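Local coordinates for protein glycogen synthase (Cyanobacterium sp. CLg1, PDB 6GNF) that is a glycosyltransferase of the starch and bacterial glycogen synthase family, built from two sheet-based halves, and holds adenosine-5'-diphosphate and a glycan in this model, at residues Y91-S94 / V99-I102. Numbering follows the deposited sequence.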
ATOM      1  N   TYR A  91     -15.158  -4.679  20.813  1.00 45.65           N
ATOM      2  CA  TYR A  91     -15.167  -5.042  19.405  1.00 43.96           C
ATOM      3  C   TYR A  91     -16.461  -4.570  18.767  1.00 43.24           C
ATOM      4  O   TYR A  91     -17.560  -4.780  19.290  1.00 43.38           O
ATOM      5  CB  TYR A  91     -15.032  -6.552  19.224  1.00 43.32           C
ATOM      6  CG  TYR A  91     -13.731  -7.136  19.723  1.00 42.12           C
ATOM      7  CD1 TYR A  91     -12.557  -7.019  18.983  1.00 42.11           C
ATOM      8  CD2 TYR A  91     -13.679  -7.847  20.919  1.00 43.21           C
ATOM      9  CE1 TYR A  91     -11.362  -7.569  19.431  1.00 42.32           C
ATOM     10  CE2 TYR A  91     -12.487  -8.392  21.386  1.00 42.49           C
ATOM     11  CZ  TYR A  91     -11.328  -8.256  20.640  1.00 42.32           C
ATOM     12  OH  TYR A  91     -10.138  -8.817  21.110  1.00 40.68           O
ATOM     13  N   PHE A  92     -16.324  -3.847  17.661  1.00 43.81           N
ATOM     14  CA  PHE A  92     -17.452  -3.483  16.826  1.00 44.33           C
ATOM     15  C   PHE A  92     -17.368  -4.344  15.577  1.00 45.43           C
ATOM     16  O   PHE A  92     -16.301  -4.861  15.250  1.00 44.00           O
ATOM     17  CB  PHE A  92     -17.416  -1.998  16.478  1.00 44.40           C
ATOM     18  CG  PHE A  92     -17.843  -1.102  17.604  1.00 44.17           C
ATOM     19  CD1 PHE A  92     -17.067  -0.990  18.747  1.00 44.13           C
ATOM     20  CD2 PHE A  92     -19.012  -0.377  17.525  1.00 45.79           C
ATOM     21  CE1 PHE A  92     -17.450  -0.168  19.790  1.00 44.85           C
ATOM     22  CE2 PHE A  92     -19.408   0.452  18.558  1.00 46.75           C
ATOM     23  CZ  PHE A  92     -18.625   0.554  19.697  1.00 46.97           C
ATOM     24  N   HIS A  93     -18.486  -4.470  14.876  1.00 49.85           N
ATOM     25  CA  HIS A  93     -18.625  -5.460  13.817  1.00 52.72           C
ATOM     26  C   HIS A  93     -19.494  -4.920  12.697  1.00 52.02           C
ATOM     27  O   HIS A  93     -20.567  -4.406  12.956  1.00 53.96           O
ATOM     28  CB  HIS A  93     -19.234  -6.734  14.417  1.00 55.11           C
ATOM     29  CG  HIS A  93     -19.403  -7.856  13.441  1.00 60.52           C
ATOM     30  ND1 HIS A  93     -20.178  -8.958  13.713  1.00 64.85           N
ATOM     31  CD2 HIS A  93     -18.907  -8.049  12.196  1.00 65.15           C
ATOM     32  CE1 HIS A  93     -20.157  -9.779  12.677  1.00 65.70           C
ATOM     33  NE2 HIS A  93     -19.394  -9.250  11.744  1.00 64.49           N
ATOM     34  N   SER A  94     -18.985  -4.972  11.471  1.00 52.77           N
ATOM     35  CA  SER A  94     -19.807  -4.738  10.287  1.00 53.32           C
ATOM     36  C   SER A  94     -19.657  -5.893   9.310  1.00 54.54           C
ATOM     37  O   SER A  94     -18.705  -6.666   9.410  1.00 53.69           O
ATOM     38  CB  SER A  94     -19.504  -3.385   9.625  1.00 51.69           C
ATOM     39  OG  SER A  94     -18.139  -3.214   9.311  1.00 49.97           O
ATOM     40  N   VAL A  99     -18.008 -10.480   3.777  1.00 55.67           N
ATOM     41  CA  VAL A  99     -16.838 -10.346   4.651  1.00 52.45           C
ATOM     42  C   VAL A  99     -17.201  -9.648   5.966  1.00 51.68           C
ATOM     43  O   VAL A  99     -17.872  -8.603   5.951  1.00 48.85           O
ATOM     44  CB  VAL A  99     -15.712  -9.527   3.980  1.00 52.15           C
ATOM     45  CG1 VAL A  99     -14.478  -9.480   4.869  1.00 49.78           C
ATOM     46  CG2 VAL A  99     -15.348 -10.112   2.620  1.00 53.69           C
ATOM     47  N   ASP A 100     -16.720 -10.214   7.078  1.00 49.86           N
ATOM     48  CA  ASP A 100     -16.855  -9.611   8.402  1.00 50.19           C
ATOM     49  C   ASP A 100     -15.710  -8.646   8.655  1.00 49.72           C
ATOM     50  O   ASP A 100     -14.545  -9.003   8.529  1.00 48.69           O
ATOM     51  CB  ASP A 100     -16.827 -10.680   9.491  1.00 50.36           C
ATOM     52  CG  ASP A 100     -18.027 -11.595   9.426  1.00 52.17           C
ATOM     53  OD1 ASP A 100     -19.081 -11.216   9.999  1.00 52.96           O
ATOM     54  OD2 ASP A 100     -17.991 -12.656   8.774  1.00 51.87           O
ATOM     55  N   HIS A 101     -16.048  -7.422   9.047  1.00 50.40           N
ATOM     56  CA  HIS A 101     -15.050  -6.442   9.442  1.00 49.48           C
ATOM     57  C   HIS A 101     -15.207  -6.218  10.925  1.00 48.71           C
ATOM     58  O   HIS A 101     -16.283  -5.860  11.405  1.00 50.11           O
ATOM     59  CB  HIS A 101     -15.250  -5.143   8.675  1.00 50.19           C
ATOM     60  CG  HIS A 101     -15.222  -5.326   7.195  1.00 50.91           C
ATOM     61  ND1 HIS A 101     -14.105  -5.774   6.525  1.00 51.78           N
ATOM     62  CD2 HIS A 101     -16.178  -5.148   6.259  1.00 54.03           C
ATOM     63  CE1 HIS A 101     -14.374  -5.848   5.234  1.00 52.61           C
ATOM     64  NE2 HIS A 101     -15.624  -5.476   5.046  1.00 52.98           N
ATOM     65  N   ILE A 102     -14.163  -6.566  11.666  1.00 47.24           N
ATOM     66  CA  ILE A 102     -14.140  -6.401  13.101  1.00 46.72           C
ATOM     67  C   ILE A 102     -13.255  -5.207  13.406  1.00 45.71           C
ATOM     68  O   ILE A 102     -12.134  -5.100  12.899  1.00 45.52           O
ATOM     69  CB  ILE A 102     -13.551  -7.643  13.797  1.00 49.03           C
ATOM     70  CG1 ILE A 102     -14.217  -8.934  13.290  1.00 48.43           C
ATOM     71  CG2 ILE A 102     -13.653  -7.508  15.308  1.00 48.04           C
ATOM     72  CD1 ILE A 102     -15.710  -8.930  13.389  1.00 53.01           C
TER
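His93 reaches across to Asp100, and its NE2 donates a hydrogen bond of 2.6 Å to Asp100 OD1. The acceptor lies close to the plane of the imidazole, but the N-H points past it somewhat, with an angle of 143°. OD1 receives the bond on its anti lone pair, and the ring and carboxylate planes are turned 39° apart. His93 CG stands anti to the backbone N (chi1 -179°), which carries the ring over to the neighbouring strand. Asp100 OD1 is also held by the backbone N of Gly153, so two N-H groups grip this oxygen and would probably favour the charged carboxylate.

Ile102 pairs directly with His93 and lies on the same side of the sheet. Ile102 CD1 rests over one face of the His93 ring, 3.5 Å from His93 CD2. Ile102 CG2 points onward along its own strand and touches Tyr91 CD1 at 3.9 Å. One isoleucine thus touches both rings, each with a different methyl.

Ser94 and His101 form a hydrogen-bonded pair of this antiparallel hairpin. Ser94 N bonds to His101 O, and His101 N to Ser94 O, each at 2.8 Å. On the face opposite His93, Ser94 OG packs against His101 CB at 3.5 Å. The hydroxyl bonds to Trp103 NE1, while His101 ND1 bonds to Thr60 OG1.

The hairpin joins strands 85-96 and 99-105 near one edge of the mixed sheet in the starch synthase catalytic domain. Strand 72-82 flanks it beside 85-96, and strand 57-63 runs parallel to 99-105. Val146 of helix 146-149 packs on Tyr91 and Ile102, and helix 39-54 meets Val99.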